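Local coordinates for protein phosphoserine phosphatase (Thermococcus onnurineus, PDB 4AP9) that probably removes the phosphate from phosphoserine in a magnesium-dependent reaction, the last step of serine biosynthesis, as a member of the haloacid dehalogenase superfamily, at residues 27-32 with 61-66; 69-74 with 106-111; 54-59 with 134-139. One frame throughout, in Å; residues are numbered along the deposited sequence.

Contact 1: 27-32 with 61-66. With 1PS (3-pyridinium-1-ylpropane-1-sulfonate), chain E.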
loop_
_atom_site.group_PDB
_atom_site.type_symbol
_atom_site.label_atom_id
_atom_site.label_comp_id
_atom_site.label_asym_id
_atom_site.label_seq_id
_atom_site.Cartn_x
_atom_site.Cartn_y
_atom_site.Cartn_z
ATOM N N ARG A 27 25.801 -1.737 32.663
ATOM C CA ARG A 27 26.770 -1.066 33.528
ATOM C C ARG A 27 26.832 -1.790 34.871
ATOM O O ARG A 27 27.899 -1.939 35.457
ATOM C CB ARG A 27 26.408 0.405 33.730
ATOM C CG ARG A 27 26.404 1.178 32.416
ATOM C CD ARG A 27 26.248 2.675 32.609
ATOM N NE ARG A 27 26.057 3.343 31.319
ATOM C CZ ARG A 27 27.037 3.678 30.484
ATOM N NH1 ARG A 27 28.304 3.418 30.789
ATOM N NH2 ARG A 27 26.747 4.282 29.335
ATOM N N GLU A 28 25.686 -2.263 35.346
ATOM C CA GLU A 28 25.667 -3.068 36.566
ATOM C C GLU A 28 26.378 -4.413 36.375
ATOM O O GLU A 28 27.120 -4.874 37.256
ATOM C CB GLU A 28 24.231 -3.266 37.053
ATOM C CG GLU A 28 24.096 -4.086 38.331
ATOM C CD GLU A 28 24.609 -3.373 39.578
ATOM O OE1 GLU A 28 25.089 -2.223 39.472
ATOM O OE2 GLU A 28 24.520 -3.974 40.668
HETATM N N MSE A 29 26.164 -5.057 35.229
HETATM C CA MSE A 29 26.867 -6.301 34.950
HETATM C C MSE A 29 28.376 -6.084 34.894
HETATM O O MSE A 29 29.150 -6.934 35.334
HETATM C CB MSE A 29 26.373 -6.948 33.656
HETATM C CG MSE A 29 24.989 -7.542 33.768
HETATM SE SE MSE A 29 24.970 -9.018 35.053
HETATM C CE MSE A 29 24.110 -8.108 36.457
ATOM N N ALA A 30 28.798 -4.941 34.357
ATOM C CA ALA A 30 30.228 -4.665 34.272
ATOM C C ALA A 30 30.789 -4.500 35.681
ATOM O O ALA A 30 31.915 -4.924 35.948
ATOM C CB ALA A 30 30.502 -3.419 33.439
ATOM N N ARG A 31 30.004 -3.893 36.569
ATOM C CA ARG A 31 30.442 -3.637 37.943
ATOM C C ARG A 31 30.554 -4.948 38.723
ATOM O O ARG A 31 31.549 -5.205 39.405
ATOM C CB ARG A 31 29.487 -2.662 38.646
ATOM C CG ARG A 31 29.894 -2.286 40.082
ATOM C CD ARG A 31 28.818 -1.482 40.786
ATOM N NE ARG A 31 27.659 -2.283 41.164
ATOM C CZ ARG A 31 27.579 -2.962 42.303
ATOM N NH1 ARG A 31 28.604 -2.940 43.145
ATOM N NH2 ARG A 31 26.496 -3.679 42.595
ATOM N N ILE A 32 29.528 -5.782 38.598
ATOM C CA ILE A 32 29.456 -7.044 39.317
ATOM C C ILE A 32 30.517 -8.038 38.845
ATOM O O ILE A 32 31.183 -8.673 39.659
ATOM C CB ILE A 32 28.055 -7.685 39.176
ATOM C CG1 ILE A 32 27.023 -6.871 39.945
ATOM C CG2 ILE A 32 28.068 -9.144 39.656
ATOM C CD1 ILE A 32 27.305 -6.760 41.430
ATOM N N GLY A 61 27.170 -12.579 25.455
ATOM C CA GLY A 61 28.179 -13.610 25.504
ATOM C C GLY A 61 29.054 -13.511 26.737
ATOM O O GLY A 61 29.425 -14.528 27.328
ATOM N N LEU A 62 29.374 -12.283 27.130
ATOM C CA LEU A 62 30.251 -12.051 28.267
ATOM C C LEU A 62 29.604 -12.341 29.628
ATOM O O LEU A 62 30.303 -12.393 30.638
ATOM C CB LEU A 62 30.819 -10.625 28.241
ATOM C CG LEU A 62 31.844 -10.335 27.138
ATOM C CD1 LEU A 62 31.978 -8.849 26.869
ATOM C CD2 LEU A 62 33.186 -10.930 27.504
ATOM N N ILE A 63 28.285 -12.514 29.669
ATOM C CA ILE A 63 27.668 -12.930 30.926
ATOM C C ILE A 63 27.093 -14.345 30.884
ATOM O O ILE A 63 26.364 -14.756 31.785
ATOM C CB ILE A 63 26.616 -11.915 31.471
ATOM C CG1 ILE A 63 25.439 -11.743 30.506
ATOM C CG2 ILE A 63 27.273 -10.575 31.814
ATOM C CD1 ILE A 63 24.194 -11.127 31.149
ATOM N N ARG A 64 27.433 -15.091 29.839
ATOM C CA ARG A 64 27.027 -16.492 29.775
ATOM C C ARG A 64 27.453 -17.169 31.075
ATOM O O ARG A 64 28.576 -16.965 31.541
ATOM C CB ARG A 64 27.664 -17.188 28.577
ATOM C CG ARG A 64 26.996 -18.497 28.200
ATOM C CD ARG A 64 27.802 -19.218 27.148
ATOM N NE ARG A 64 29.142 -19.523 27.638
ATOM C CZ ARG A 64 30.214 -19.663 26.864
ATOM N NH1 ARG A 64 30.111 -19.521 25.548
ATOM N NH2 ARG A 64 31.392 -19.940 27.413
ATOM N N GLY A 65 26.545 -17.943 31.667
ATOM C CA GLY A 65 26.854 -18.705 32.862
ATOM C C GLY A 65 26.524 -18.031 34.181
ATOM O O GLY A 65 26.496 -18.690 35.224
ATOM N N ILE A 66 26.272 -16.725 34.155
ATOM C CA ILE A 66 26.030 -16.015 35.396
ATOM C C ILE A 66 24.767 -16.571 36.065
ATOM O O ILE A 66 23.795 -16.911 35.392
ATOM C CB ILE A 66 25.958 -14.481 35.166
ATOM C CG1 ILE A 66 26.218 -13.728 36.470
ATOM C CG2 ILE A 66 24.631 -14.070 34.549
ATOM C CD1 ILE A 66 26.856 -12.380 36.252
HETATM N N1 1PS E . 32.627 -7.082 42.377
HETATM C C1 1PS E . 33.293 -5.926 42.433
HETATM C C2 1PS E . 32.664 -4.767 42.866
HETATM C C3 1PS E . 31.334 -7.176 42.729
HETATM C C4 1PS E . 30.638 -6.053 43.171
HETATM C C5 1PS E . 31.308 -4.822 43.244
HETATM C C6 1PS E . 33.323 -8.246 41.922
HETATM C C7 1PS E . 34.189 -7.869 40.753
HETATM C C8 1PS E . 34.958 -9.069 40.295
HETATM S S1 1PS E . 36.692 -8.707 40.230
HETATM O O1 1PS E . 37.321 -9.878 39.599
HETATM O O2 1PS E . 37.211 -8.534 41.578
HETATM O O3 1PS E . 36.950 -7.521 39.435
#
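Two cations hold Glu28 OE1: Arg31 NE at 3.1 Å, and Lys77 from a nearby loop. Arg31 grips the carboxylate side-on, its NH2 reaching Glu28 OE2 at 2.8 Å with an N-H...O angle of 170°. The carboxylate carbon lies in the guanidinium plane, yet OE1 is met from above the carboxylate's own plane, so the two flat groups are tilted. Held in this way, Arg31 brings NH1 to 3.3 Å from C5 of the 1PS pyridinium ring, C5 lying obliquely to the guanidinium. Ile32 adds its carbonyl O, 3.1 Å from ligand C6, a methylene that the ring nitrogen probably polarises.

On another side of the same helix, the selenomethionine Met29 illustrates how one flexible side chain can serve two partners. Its CB touches Ile63 CG2 at 4.2 Å; bends at chi2 (-64°) and chi3 then carry SE across Ile66, 4.0 Å from CD1. Both isoleucines belong to a type II turn, closed by Ile66 N to Ile63 O at 3.1 Å, with Gly65 at its left-handed corner.

The turn follows helix 52-62, and its Gly65 and Ile66 bond through the backbone to Phe131 of strand 130-135. Helix 25-33 thus meets the turn that follows helix 52-62, beside a strand, within what is probably the superfamily's helical C1 cap.

Contact 2: 69-74 with 106-111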
loop_
_atom_site.group_PDB
_atom_site.type_symbol
_atom_site.label_atom_id
_atom_site.label_comp_id
_atom_site.label_asym_id
_atom_site.label_seq_id
_atom_site.Cartn_x
_atom_site.Cartn_y
_atom_site.Cartn_z
ATOM N N GLY A 69 20.287 -15.994 40.255
ATOM C CA GLY A 69 20.154 -15.174 41.449
ATOM C C GLY A 69 20.893 -13.847 41.340
ATOM O O GLY A 69 20.377 -12.801 41.757
ATOM N N THR A 70 22.098 -13.891 40.777
ATOM C CA THR A 70 22.909 -12.693 40.575
ATOM C C THR A 70 22.190 -11.765 39.614
ATOM O O THR A 70 22.153 -10.546 39.799
ATOM C CB THR A 70 24.285 -13.045 39.973
ATOM O OG1 THR A 70 24.967 -13.964 40.832
ATOM C CG2 THR A 70 25.138 -11.797 39.778
ATOM N N PHE A 71 21.622 -12.373 38.577
ATOM C CA PHE A 71 20.887 -11.673 37.536
ATOM C C PHE A 71 19.679 -10.971 38.147
ATOM O O PHE A 71 19.483 -9.771 37.962
ATOM C CB PHE A 71 20.424 -12.703 36.494
ATOM C CG PHE A 71 19.982 -12.117 35.179
ATOM C CD1 PHE A 71 18.662 -11.774 34.967
ATOM C CD2 PHE A 71 20.883 -11.971 34.138
ATOM C CE1 PHE A 71 18.251 -11.251 33.755
ATOM C CE2 PHE A 71 20.475 -11.457 32.917
ATOM C CZ PHE A 71 19.153 -11.091 32.740
ATOM N N LEU A 72 18.876 -11.728 38.890
ATOM C CA LEU A 72 17.660 -11.201 39.505
ATOM C C LEU A 72 17.896 -10.212 40.655
ATOM O O LEU A 72 17.057 -9.360 40.923
ATOM C CB LEU A 72 16.744 -12.345 39.944
ATOM C CG LEU A 72 16.187 -13.144 38.767
ATOM C CD1 LEU A 72 15.392 -14.348 39.256
ATOM C CD2 LEU A 72 15.325 -12.242 37.883
ATOM N N ARG A 73 19.038 -10.320 41.324
ATOM C CA ARG A 73 19.414 -9.362 42.362
ATOM C C ARG A 73 19.318 -7.912 41.882
ATOM O O ARG A 73 19.048 -7.015 42.667
ATOM C CB ARG A 73 20.846 -9.628 42.801
ATOM C CG ARG A 73 21.105 -9.470 44.280
ATOM C CD ARG A 73 21.853 -10.730 44.794
ATOM N NE ARG A 73 22.822 -10.413 45.845
ATOM C CZ ARG A 73 24.082 -10.850 45.873
ATOM N NH1 ARG A 73 24.536 -11.651 44.933
ATOM N NH2 ARG A 73 24.886 -10.481 46.870
ATOM N N THR A 74 19.564 -7.688 40.594
ATOM C CA THR A 74 19.568 -6.331 40.049
ATOM C C THR A 74 18.207 -5.645 40.104
ATOM O O THR A 74 18.134 -4.413 40.130
ATOM C CB THR A 74 20.077 -6.293 38.597
ATOM O OG1 THR A 74 19.150 -6.980 37.742
ATOM C CG2 THR A 74 21.448 -6.957 38.490
ATOM N N GLU A 106 12.816 -8.176 30.786
ATOM C CA GLU A 106 11.570 -8.085 31.543
ATOM C C GLU A 106 11.750 -8.536 32.984
ATOM O O GLU A 106 11.077 -8.036 33.885
ATOM C CB GLU A 106 10.468 -8.932 30.894
ATOM C CG GLU A 106 9.880 -8.290 29.633
ATOM C CD GLU A 106 8.542 -8.893 29.232
ATOM O OE1 GLU A 106 8.101 -9.860 29.900
ATOM O OE2 GLU A 106 7.931 -8.383 28.252
ATOM N N GLU A 107 12.654 -9.494 33.186
ATOM C CA GLU A 107 12.856 -10.116 34.484
ATOM C C GLU A 107 13.435 -9.096 35.463
ATOM O O GLU A 107 13.077 -9.067 36.648
ATOM C CB GLU A 107 13.760 -11.355 34.345
ATOM C CG GLU A 107 13.172 -12.489 33.451
ATOM C CD GLU A 107 13.539 -12.375 31.956
ATOM O OE1 GLU A 107 13.958 -11.292 31.502
ATOM O OE2 GLU A 107 13.437 -13.394 31.236
ATOM N N VAL A 108 14.309 -8.245 34.948
ATOM C CA VAL A 108 14.907 -7.180 35.740
ATOM C C VAL A 108 13.986 -5.952 35.871
ATOM O O VAL A 108 13.979 -5.270 36.902
ATOM C CB VAL A 108 16.249 -6.776 35.133
ATOM C CG1 VAL A 108 16.799 -5.550 35.808
ATOM C CG2 VAL A 108 17.227 -7.927 35.261
ATOM N N LEU A 109 13.197 -5.686 34.839
ATOM C CA LEU A 109 12.326 -4.507 34.843
ATOM C C LEU A 109 10.937 -4.850 35.370
ATOM O O LEU A 109 9.976 -4.105 35.187
ATOM C CB LEU A 109 12.241 -3.898 33.444
ATOM C CG LEU A 109 13.546 -3.261 32.955
ATOM C CD1 LEU A 109 13.401 -2.759 31.515
ATOM C CD2 LEU A 109 13.989 -2.131 33.886
ATOM N N GLU A 110 10.854 -5.982 36.043
ATOM C CA GLU A 110 9.605 -6.461 36.611
ATOM C C GLU A 110 8.800 -5.406 37.405
ATOM O O GLU A 110 7.565 -5.388 37.343
ATOM C CB GLU A 110 9.891 -7.710 37.446
ATOM C CG GLU A 110 8.659 -8.404 37.957
ATOM C CD GLU A 110 8.191 -7.835 39.270
ATOM O OE1 GLU A 110 8.946 -7.034 39.872
ATOM O OE2 GLU A 110 7.066 -8.181 39.695
ATOM N N PRO A 111 9.485 -4.518 38.145
ATOM C CA PRO A 111 8.690 -3.518 38.874
ATOM C C PRO A 111 7.766 -2.663 37.982
ATOM O O PRO A 111 6.759 -2.146 38.464
ATOM C CB PRO A 111 9.763 -2.648 39.562
ATOM C CG PRO A 111 10.940 -3.557 39.724
ATOM C CD PRO A 111 10.916 -4.469 38.507
#
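Val108 meets Thr74 with CB and both methyls, and Phe71 with CG2 alone; its CB lies 3.9 Å from Thr74 OG1. One step out, both methyls face that oxygen: CG1 comes to 3.4 Å of Thr74 OG1 and CG2 to 3.3 Å, close spacing for carbon against oxygen. CG2 has a second neighbour, reaching Phe71 CE1 at 3.8 Å, obliquely to the ring, while the valine and the phenylalanine cross at about a right angle.

The hydroxyl does not depend on the valine for a polar partner. With chi1 at 66°, Thr74 OG1 lies between its own backbone N and carbonyl carbon and donates back to Phe71 O at 2.8 Å, almost straight in line with the carbonyl (175°). A valine in its place would probably leave Phe71 O without this hydroxyl donor, with the weak bond from Thr74 N a poor substitute.

In the haloacid dehalogenase fold the contact joins two regions. Helix 68-73 is probably the last of the helical cap, whereas 106-111 lies in the loop between strands 97-102 and 118-127 of the Rossmann-like core. Phe71 extends the junction into an aromatic cluster, meeting Phe105 and Phe126 edge-to-face and lying at a shallow angle to Phe131.

Beside the ring, Leu72 makes the outer edge of the contact. Its CD2 rests 4.0 Å from Glu107 CB and slightly farther from Glu107 O, so it is the aliphatic root of the glutamate that packs. The acid end turns off through a bend at chi2 (90°), and Glu107 OE2 accepts the backbone N-H of Ala124 in strand 118-127.

Contact 3: 54-59 with 134-139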
loop_
_atom_site.group_PDB
_atom_site.type_symbol
_atom_site.label_atom_id
_atom_site.label_comp_id
_atom_site.label_asym_id
_atom_site.label_seq_id
_atom_site.Cartn_x
_atom_site.Cartn_y
_atom_site.Cartn_z
ATOM N N ASP A 54 25.376 -6.395 17.031
ATOM C CA ASP A 54 26.715 -6.945 17.228
ATOM C C ASP A 54 27.171 -6.699 18.662
ATOM O O ASP A 54 27.602 -7.621 19.357
ATOM C CB ASP A 54 27.700 -6.330 16.227
ATOM C CG ASP A 54 29.115 -6.860 16.397
ATOM O OD1 ASP A 54 29.270 -8.024 16.804
ATOM O OD2 ASP A 54 30.076 -6.103 16.131
ATOM N N SER A 55 27.051 -5.454 19.111
ATOM C CA SER A 55 27.458 -5.094 20.462
ATOM C C SER A 55 26.624 -5.805 21.537
ATOM O O SER A 55 27.160 -6.288 22.538
ATOM C CB SER A 55 27.373 -3.588 20.655
ATOM O OG SER A 55 27.985 -3.230 21.875
ATOM N N LEU A 56 25.316 -5.871 21.320
ATOM C CA LEU A 56 24.420 -6.514 22.280
ATOM C C LEU A 56 24.770 -7.982 22.468
ATOM O O LEU A 56 24.881 -8.464 23.595
ATOM C CB LEU A 56 22.962 -6.384 21.826
ATOM C CG LEU A 56 21.900 -7.054 22.696
ATOM C CD1 LEU A 56 22.072 -6.611 24.155
ATOM C CD2 LEU A 56 20.492 -6.732 22.182
ATOM N N LEU A 57 24.959 -8.702 21.367
ATOM C CA LEU A 57 25.215 -10.133 21.489
ATOM C C LEU A 57 26.588 -10.404 22.086
ATOM O O LEU A 57 26.792 -11.423 22.744
ATOM C CB LEU A 57 25.053 -10.847 20.151
ATOM C CG LEU A 57 23.627 -10.800 19.602
ATOM C CD1 LEU A 57 23.527 -11.670 18.365
ATOM C CD2 LEU A 57 22.613 -11.248 20.678
ATOM N N LYS A 58 27.536 -9.496 21.860
ATOM C CA LYS A 58 28.849 -9.629 22.504
ATOM C C LYS A 58 28.753 -9.445 24.024
ATOM O O LYS A 58 29.436 -10.131 24.792
ATOM C CB LYS A 58 29.869 -8.644 21.914
ATOM C CG LYS A 58 30.419 -9.036 20.541
ATOM C CD LYS A 58 31.494 -8.052 20.078
ATOM C CE LYS A 58 32.387 -8.657 18.982
ATOM N NZ LYS A 58 31.631 -9.263 17.845
ATOM N N ARG A 59 27.914 -8.509 24.458
ATOM C CA ARG A 59 27.659 -8.315 25.883
ATOM C C ARG A 59 26.977 -9.558 26.459
ATOM O O ARG A 59 27.339 -10.045 27.529
ATOM C CB ARG A 59 26.800 -7.066 26.110
ATOM C CG ARG A 59 27.605 -5.751 25.999
ATOM C CD ARG A 59 26.740 -4.514 26.145
ATOM N NE ARG A 59 26.019 -4.210 24.908
ATOM C CZ ARG A 59 24.815 -3.665 24.846
ATOM N NH1 ARG A 59 24.152 -3.356 25.947
ATOM N NH2 ARG A 59 24.258 -3.442 23.674
ATOM N N ILE A 134 19.855 -14.396 25.215
ATOM C CA ILE A 134 18.738 -13.457 25.164
ATOM C C ILE A 134 17.650 -13.915 24.188
ATOM O O ILE A 134 17.949 -14.464 23.133
ATOM C CB ILE A 134 19.229 -12.050 24.764
ATOM C CG1 ILE A 134 18.100 -11.010 24.884
ATOM C CG2 ILE A 134 19.836 -12.069 23.372
ATOM C CD1 ILE A 134 18.596 -9.547 24.796
ATOM N N ARG A 135 16.397 -13.701 24.563
ATOM C CA ARG A 135 15.284 -13.862 23.639
ATOM C C ARG A 135 14.984 -12.478 23.102
ATOM O O ARG A 135 14.520 -11.620 23.856
ATOM C CB ARG A 135 14.030 -14.384 24.352
ATOM C CG ARG A 135 14.173 -15.721 25.067
ATOM C CD ARG A 135 12.778 -16.303 25.386
ATOM N NE ARG A 135 12.799 -17.150 26.578
ATOM C CZ ARG A 135 13.181 -18.430 26.577
ATOM N NH1 ARG A 135 13.584 -19.002 25.442
ATOM N NH2 ARG A 135 13.176 -19.139 27.706
ATOM N N LEU A 136 15.252 -12.257 21.815
ATOM C CA LEU A 136 14.979 -10.971 21.180
ATOM C C LEU A 136 13.534 -10.960 20.720
ATOM O O LEU A 136 13.156 -11.708 19.821
ATOM C CB LEU A 136 15.899 -10.742 19.970
ATOM C CG LEU A 136 17.404 -10.618 20.201
ATOM C CD1 LEU A 136 18.116 -10.374 18.873
ATOM C CD2 LEU A 136 17.724 -9.493 21.177
ATOM N N ARG A 137 12.719 -10.127 21.350
ATOM C CA ARG A 137 11.274 -10.242 21.172
ATOM C C ARG A 137 10.712 -9.202 20.212
ATOM O O ARG A 137 9.523 -9.223 19.871
ATOM C CB ARG A 137 10.605 -10.187 22.539
ATOM C CG ARG A 137 11.154 -11.275 23.463
ATOM C CD ARG A 137 10.405 -11.372 24.774
ATOM N NE ARG A 137 9.004 -11.723 24.565
ATOM C CZ ARG A 137 7.987 -11.028 25.062
ATOM N NH1 ARG A 137 8.219 -9.955 25.802
ATOM N NH2 ARG A 137 6.741 -11.409 24.830
ATOM N N PHE A 138 11.585 -8.301 19.775
ATOM C CA PHE A 138 11.283 -7.346 18.719
ATOM C C PHE A 138 12.605 -6.949 18.048
ATOM O O PHE A 138 13.665 -7.047 18.672
ATOM C CB PHE A 138 10.524 -6.127 19.264
ATOM C CG PHE A 138 11.214 -5.436 20.409
ATOM C CD1 PHE A 138 11.026 -5.866 21.707
ATOM C CD2 PHE A 138 12.053 -4.360 20.178
ATOM C CE1 PHE A 138 11.663 -5.235 22.757
ATOM C CE2 PHE A 138 12.693 -3.716 21.222
ATOM C CZ PHE A 138 12.503 -4.154 22.513
ATOM N N ARG A 139 12.554 -6.545 16.783
ATOM C CA ARG A 139 13.779 -6.288 16.023
ATOM C C ARG A 139 14.512 -5.094 16.608
ATOM O O ARG A 139 15.721 -5.139 16.844
ATOM C CB ARG A 139 13.439 -5.999 14.564
ATOM C CG ARG A 139 14.644 -5.776 13.663
ATOM C CD ARG A 139 14.151 -5.383 12.271
ATOM N NE ARG A 139 15.228 -5.329 11.295
ATOM C CZ ARG A 139 15.349 -4.375 10.379
ATOM N NH1 ARG A 139 14.458 -3.386 10.327
ATOM N NH2 ARG A 139 16.368 -4.403 9.528
#
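Residues 54-59 of helix 52-62 lie against an extended chain, Ile134 to Leu136, with the backbones nearest at Leu57 CA and Ile134 CA, 8.2 Å apart. It is a case of a helix, probably of the C1 cap, packing on the hairpin formed by strands 118-127 and 130-135, and no hydrogen bond crosses between the two segments. The extended backbone turns Ile134 and Leu136 toward the helix, while Arg135 between them reaches Asp4 of a second subunit.

Leu56 spans both of these residues with one methyl. Its CG is anti to the backbone N (chi1 178°), and CD2 meets Leu136 CD2 at 4.0 Å and Ile134 CD1 at 4.3 Å. Leu56 and Leu136 run past each other in opposite directions, methyl against methyl. Ile134 uses its two branches separately: CD1 goes to Leu56, while the shorter CG2 lies 4.0 Å from Leu57 CD2, the two side chains crossing at roughly a right angle.

Other copies of the protein close over this apolar patch. Ile134 and Arg135 pair in a parallel ladder with a strand of the second subunit, whose Met3 packs on Leu57 and Leu136; Phe195 of a third subunit also covers Leu57. Farther along, Phe138 touches a bound 1PS, so the chain leaving the patch leads straight into a ligand pocket.

On the helix itself, Lys58 NZ donates to the syn lone pair of Asp54 OD1 at 2.9 Å, one turn back. Arg59 makes cation-pi contacts with Trp26 and with Trp52 of the same ligand pocket, and one face of its guanidinium carries Leu56 CD1, 3.8 Å above the plane and offset toward the rim.

From the N terminus, the chain enters helix 25-33 and closes its first loop, of 28 residues, when 61-66 returns in contact 1. Contact 3 opens on helix 52-62 before that closure and ends only at 134-139, so the two cross. Contact 2 follows contact 1 in series and falls wholly within the 74 residues spanned by contact 3, joining helix 68-73 to the loop after strand 97-102. Packing of Met29 CE on Thr74 CG2 links contacts 1 and 2, and the Glu106-Arg137 salt bridge links contacts 2 and 3. Together they tie helices 25-33, 52-62 and 68-73 to that loop and to strand 130-135, the outermost strand within the chain.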